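Local coordinates for uncharacterized protein (Alicyclobacillus acidocaldarius subsp. acidocaldarius, PDB 3RAG) that is of unknown function but has a von Willebrand factor A-type fold that binds a sodium ion, probably at a MIDAS-like metal site, at residues Q12-D18 against V138-S144; V41-G45 against T82-M86. All blocks are in the same frame, centred on the assembly; numbering follows the deposited sequence.

Contact 1: residues Q12-D18 against V138-S144; sequences QILVITD and VVCLDTS. With NA (sodium ion), chain C.
At the C-terminal ends of neighbouring parallel strands in a von Willebrand A fold, a MIDAS-like metal site (MIDAS, metal ion-dependent adhesion site) brings Asp142, the first residue of a DxSxS sequence, against Thr17 and Asp18. Five backbone hydrogen bonds lead up to it, from Val138 N to Gln12 O through to Asp142 N to Ile16 O. The sheet's two faces differ: on one, Ile13 CG2 touches Cys140 SG at 3.7 Å; on the other, Ile16 CD1 and Leu141 CD2 lie side by side, 3.9 Å apart. With CG anti to the backbone N (chi1 -175°), Asp142 reaches over to the neighbouring strand. Its OD2 takes a short bond from Thr17 OG1 on the anti side (2.6 Å) and a longer one from Asp18 N above the carboxylate plane (3.2 Å), while OD1 closes an Asx turn with Ser144 N and also accepts from Ser144 OG. The carboxylates of Asp18 and Asp142 stand almost perpendicular, planes 87° apart. Lys150 forms a salt bridge with Asp18 OD2, and Ser146 completes the protein ligands of the metal. Sodium is bound directly by Asp18 OD1 at 2.4 Å and Ser144 OG at 2.6 Å.

Contact 2: residues V41-G45 against T82-M86; sequences VNVIG and TAQMM
Ile44 and the selenomethionine Met86 make the tight part of this contact, their side chains crossing at a slant where strand 41-45 faces helix 82-86. Met86 is modelled with an eclipsed last torsion (chi3 5°), so the exact place of its CE is doubtful; as modelled the methyl turns toward the strand, 3.5 Å from Ile44 CG1 and 3.6 Å from Asn42 CB, bridging two residues whose side chains leave the strand on the same face. The selenium follows at 3.6 Å from Ile44 CG1. Ile44 itself is extended (chi2 173°), and its CD1 reaches the helix beside Ala83, 3.7 Å from both Ala83 CA and Ala83 CB; the small alanine lets the strand's side chain come up to the helix backbone. This is helix-on-sheet packing in the alpha/beta layers of a von Willebrand A fold, with the segment axes 9.7 Å apart at closest and running nearly antiparallel, at 156°. An alanine in place of Ile44 would probably open a gap beside Ala83 and take away the CG1 and CD1 against which the Met86 selenium packs, leaving that side chain freer to turn. Packing is looser toward partly exposed Thr82, whose CG2 stands 4.1 Å from Ile44 CD1. The hydroxyl of Thr82 takes no part across the contact; its OG1 is hydrogen-bonded to the backbone O of Asp78, just ahead of helix 79-106.

How the contacts relate
Along the chain the segments come in the order 12-18, 41-45, 82-86, 138-144, so contact 2 is nested within the loop that contact 1 closes. Their centres lie about 10 Å apart on one sheet, in which strands 10-17 and 40-46 are neighbours, joined by probable hydrogen bonds of Val15 with Asn42 and Ile44. Helix 79-106 spans both, since Leu14 and Met86 also touch, while helix 214-232 covers the Ile13 and Cys140 face. The sodium site lies at the C-terminal end of both strands of contact 1; strand 10-17, which leads into Asp18, precedes the DxSxS strand 135-142 in sequence, an order consistent with a circularly permuted von Willebrand A domain.

Contact 1: residues Q12-D18 against V138-S144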
loop_
_atom_site.group_PDB
_atom_site.type_symbol
_atom_site.label_atom_id
_atom_site.label_comp_id
_atom_site.label_asym_id
_atom_site.label_seq_id
_atom_site.Cartn_x
_atom_site.Cartn_y
_atom_site.Cartn_z
ATOM N N GLN A 12 1.244 -5.258 0.260
ATOM C CA GLN A 12 0.391 -4.098 0.435
ATOM C C GLN A 12 0.230 -3.361 -0.866
ATOM O O GLN A 12 1.128 -3.356 -1.703
ATOM C CB GLN A 12 0.971 -3.134 1.477
ATOM C CG GLN A 12 0.869 -3.674 2.919
ATOM C CD GLN A 12 1.286 -2.637 3.951
ATOM O OE1 GLN A 12 1.618 -1.495 3.609
ATOM N NE2 GLN A 12 1.275 -3.034 5.220
ATOM N N ILE A 13 -0.931 -2.745 -1.018
ATOM C CA ILE A 13 -1.191 -1.847 -2.134
ATOM C C ILE A 13 -1.462 -0.492 -1.501
ATOM O O ILE A 13 -2.314 -0.378 -0.618
ATOM C CB ILE A 13 -2.449 -2.287 -2.917
ATOM C CG1 ILE A 13 -2.236 -3.677 -3.558
ATOM C CG2 ILE A 13 -2.834 -1.212 -3.955
ATOM C CD1 ILE A 13 -3.533 -4.321 -4.130
ATOM N N LEU A 14 -0.734 0.537 -1.928
ATOM C CA LEU A 14 -0.948 1.871 -1.373
ATOM C C LEU A 14 -1.506 2.760 -2.479
ATOM O O LEU A 14 -0.828 3.050 -3.456
ATOM C CB LEU A 14 0.380 2.452 -0.857
ATOM C CG LEU A 14 0.303 3.936 -0.487
ATOM C CD1 LEU A 14 -0.643 4.135 0.700
ATOM C CD2 LEU A 14 1.702 4.466 -0.144
ATOM N N VAL A 15 -2.749 3.203 -2.331
ATOM C CA VAL A 15 -3.356 4.047 -3.350
ATOM C C VAL A 15 -3.220 5.500 -2.900
ATOM O O VAL A 15 -3.600 5.829 -1.777
ATOM C CB VAL A 15 -4.848 3.723 -3.493
ATOM C CG1 VAL A 15 -5.491 4.644 -4.544
ATOM C CG2 VAL A 15 -5.022 2.229 -3.873
ATOM N N ILE A 16 -2.712 6.358 -3.780
ATOM C CA ILE A 16 -2.605 7.791 -3.499
ATOM C C ILE A 16 -3.461 8.532 -4.523
ATOM O O ILE A 16 -3.232 8.414 -5.744
ATOM C CB ILE A 16 -1.136 8.273 -3.533
ATOM C CG1 ILE A 16 -0.311 7.479 -2.497
ATOM C CG2 ILE A 16 -1.084 9.777 -3.261
ATOM C CD1 ILE A 16 1.194 7.810 -2.472
ATOM N N THR A 17 -4.445 9.294 -4.057
ATOM C CA THR A 17 -5.494 9.731 -4.968
ATOM C C THR A 17 -6.071 11.070 -4.534
ATOM O O THR A 17 -5.987 11.428 -3.354
ATOM C CB THR A 17 -6.618 8.627 -5.025
ATOM O OG1 THR A 17 -7.605 8.963 -5.997
ATOM C CG2 THR A 17 -7.323 8.478 -3.635
ATOM N N ASP A 18 -6.654 11.816 -5.469
ATOM C CA ASP A 18 -7.344 13.059 -5.084
ATOM C C ASP A 18 -8.858 13.030 -5.285
ATOM O O ASP A 18 -9.501 14.083 -5.416
ATOM C CB ASP A 18 -6.701 14.317 -5.710
ATOM C CG ASP A 18 -6.969 14.439 -7.193
ATOM O OD1 ASP A 18 -7.392 13.434 -7.795
ATOM O OD2 ASP A 18 -6.713 15.518 -7.770
ATOM N N VAL A 138 2.924 -2.356 -3.872
ATOM C CA VAL A 138 2.636 -1.689 -5.125
ATOM C C VAL A 138 2.027 -0.343 -4.792
ATOM O O VAL A 138 1.020 -0.265 -4.071
ATOM C CB VAL A 138 1.624 -2.470 -5.983
ATOM C CG1 VAL A 138 1.338 -1.693 -7.263
ATOM C CG2 VAL A 138 2.200 -3.852 -6.319
ATOM N N VAL A 139 2.641 0.722 -5.298
ATOM C CA VAL A 139 2.107 2.062 -5.082
ATOM C C VAL A 139 1.293 2.419 -6.340
ATOM O O VAL A 139 1.846 2.390 -7.454
ATOM C CB VAL A 139 3.257 3.071 -4.893
ATOM C CG1 VAL A 139 2.692 4.467 -4.684
ATOM C CG2 VAL A 139 4.157 2.663 -3.700
ATOM N N CYS A 140 -0.007 2.709 -6.173
ATOM C CA CYS A 140 -0.914 3.039 -7.290
ATOM C C CYS A 140 -1.153 4.525 -7.248
ATOM O O CYS A 140 -1.719 5.019 -6.280
ATOM C CB CYS A 140 -2.290 2.369 -7.146
ATOM S SG CYS A 140 -2.201 0.591 -7.091
ATOM N N LEU A 141 -0.709 5.230 -8.281
ATOM C CA LEU A 141 -0.749 6.686 -8.296
ATOM C C LEU A 141 -1.792 7.187 -9.292
ATOM O O LEU A 141 -1.717 6.922 -10.506
ATOM C CB LEU A 141 0.639 7.248 -8.678
ATOM C CG LEU A 141 1.769 6.793 -7.764
ATOM C CD1 LEU A 141 3.109 7.380 -8.222
ATOM C CD2 LEU A 141 1.433 7.296 -6.331
ATOM N N ASP A 142 -2.746 7.934 -8.752
ATOM C CA ASP A 142 -3.808 8.591 -9.512
ATOM C C ASP A 142 -3.122 9.627 -10.384
ATOM O O ASP A 142 -2.345 10.441 -9.873
ATOM C CB ASP A 142 -4.688 9.274 -8.466
ATOM C CG ASP A 142 -5.937 9.939 -9.026
ATOM O OD1 ASP A 142 -6.001 10.292 -10.220
ATOM O OD2 ASP A 142 -6.862 10.154 -8.195
ATOM N N THR A 143 -3.378 9.587 -11.693
ATOM C CA THR A 143 -2.853 10.605 -12.592
ATOM C C THR A 143 -3.981 11.200 -13.419
ATOM O O THR A 143 -3.784 11.596 -14.552
ATOM C CB THR A 143 -1.719 10.059 -13.523
ATOM O OG1 THR A 143 -2.238 9.049 -14.405
ATOM C CG2 THR A 143 -0.576 9.502 -12.704
ATOM N N SER A 144 -5.172 11.314 -12.832
ATOM C CA SER A 144 -6.253 11.988 -13.533
ATOM C C SER A 144 -5.891 13.459 -13.703
ATOM O O SER A 144 -4.948 13.950 -13.082
ATOM C CB SER A 144 -7.555 11.853 -12.751
ATOM O OG SER A 144 -7.405 12.429 -11.478
HETATM NA NA NA C . -8.996 13.375 -9.621
HETATM O O HOH W 1 -9.192 11.009 -8.829
HETATM O O HOH W 2 -11.848 13.445 -9.610
#

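Contact 2: residues V41-G45 against T82-M86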
loop_
_atom_site.group_PDB
_atom_site.type_symbol
_atom_site.label_atom_id
_atom_site.label_comp_id
_atom_site.label_asym_id
_atom_site.label_seq_id
_atom_site.Cartn_x
_atom_site.Cartn_y
_atom_site.Cartn_z
ATOM N N VAL A 41 -4.834 -3.137 1.672
ATOM C CA VAL A 41 -4.921 -1.968 0.789
ATOM C C VAL A 41 -5.092 -0.731 1.659
ATOM O O VAL A 41 -6.046 -0.644 2.445
ATOM C CB VAL A 41 -6.115 -2.068 -0.201
ATOM C CG1 VAL A 41 -6.114 -0.888 -1.195
ATOM C CG2 VAL A 41 -6.063 -3.396 -0.960
ATOM N N ASN A 42 -4.147 0.201 1.532
ATOM C CA ASN A 42 -4.174 1.481 2.246
ATOM C C ASN A 42 -4.470 2.604 1.253
ATOM O O ASN A 42 -4.130 2.493 0.062
ATOM C CB ASN A 42 -2.802 1.757 2.874
ATOM C CG ASN A 42 -2.463 0.799 4.013
ATOM O OD1 ASN A 42 -1.300 0.374 4.186
ATOM N ND2 ASN A 42 -3.452 0.458 4.776
ATOM N N VAL A 43 -5.136 3.661 1.704
ATOM C CA VAL A 43 -5.469 4.764 0.794
ATOM C C VAL A 43 -5.105 6.097 1.436
ATOM O O VAL A 43 -5.498 6.383 2.576
ATOM C CB VAL A 43 -6.973 4.795 0.467
ATOM C CG1 VAL A 43 -7.262 5.888 -0.607
ATOM C CG2 VAL A 43 -7.464 3.405 0.001
ATOM N N ILE A 44 -4.373 6.906 0.686
ATOM C CA ILE A 44 -4.162 8.296 1.072
ATOM C C ILE A 44 -4.970 9.188 0.142
ATOM O O ILE A 44 -4.770 9.183 -1.085
ATOM C CB ILE A 44 -2.674 8.688 0.981
ATOM C CG1 ILE A 44 -1.866 7.923 2.038
ATOM C CG2 ILE A 44 -2.508 10.208 1.118
ATOM C CD1 ILE A 44 -0.326 8.113 1.931
ATOM N N GLY A 45 -5.883 9.960 0.727
ATOM C CA GLY A 45 -6.636 10.959 -0.032
ATOM C C GLY A 45 -5.929 12.302 0.167
ATOM O O GLY A 45 -5.410 12.580 1.239
ATOM N N THR A 82 2.959 10.476 6.048
ATOM C CA THR A 82 1.742 9.700 6.245
ATOM C C THR A 82 1.870 8.293 5.660
ATOM O O THR A 82 1.457 7.316 6.296
ATOM C CB THR A 82 0.546 10.435 5.625
ATOM O OG1 THR A 82 0.387 11.684 6.306
ATOM C CG2 THR A 82 -0.724 9.626 5.766
ATOM N N ALA A 83 2.419 8.208 4.448
ATOM C CA ALA A 83 2.642 6.918 3.787
ATOM C C ALA A 83 3.555 6.015 4.625
ATOM O O ALA A 83 3.293 4.828 4.786
ATOM C CB ALA A 83 3.241 7.123 2.388
ATOM N N GLN A 84 4.618 6.591 5.166
ATOM C CA GLN A 84 5.528 5.821 6.007
ATOM C C GLN A 84 4.812 5.327 7.274
ATOM O O GLN A 84 4.896 4.141 7.612
ATOM C CB GLN A 84 6.778 6.643 6.345
ATOM C CG GLN A 84 7.599 7.047 5.141
ATOM C CD GLN A 84 8.735 7.986 5.493
ATOM O OE1 GLN A 84 9.288 7.919 6.584
ATOM N NE2 GLN A 84 9.087 8.869 4.562
HETATM N N MSE A 85 4.075 6.209 7.958
HETATM C CA MSE A 85 3.351 5.791 9.158
HETATM C C MSE A 85 2.355 4.679 8.866
HETATM O O MSE A 85 2.255 3.717 9.639
HETATM C CB MSE A 85 2.599 6.963 9.828
HETATM C CG MSE A 85 1.694 6.565 11.022
HETATM SE SE MSE A 85 -0.018 6.001 10.679
HETATM C CE MSE A 85 -0.783 7.513 10.084
HETATM N N MSE A 86 1.582 4.819 7.790
HETATM C CA MSE A 86 0.507 3.860 7.554
HETATM C C MSE A 86 1.101 2.501 7.233
HETATM O O MSE A 86 0.576 1.473 7.684
HETATM C CB MSE A 86 -0.412 4.297 6.397
HETATM C CG MSE A 86 -1.276 5.528 6.672
HETATM SE SE MSE A 86 -2.071 6.152 5.119
HETATM C CE MSE A 86 -1.598 4.987 3.997
#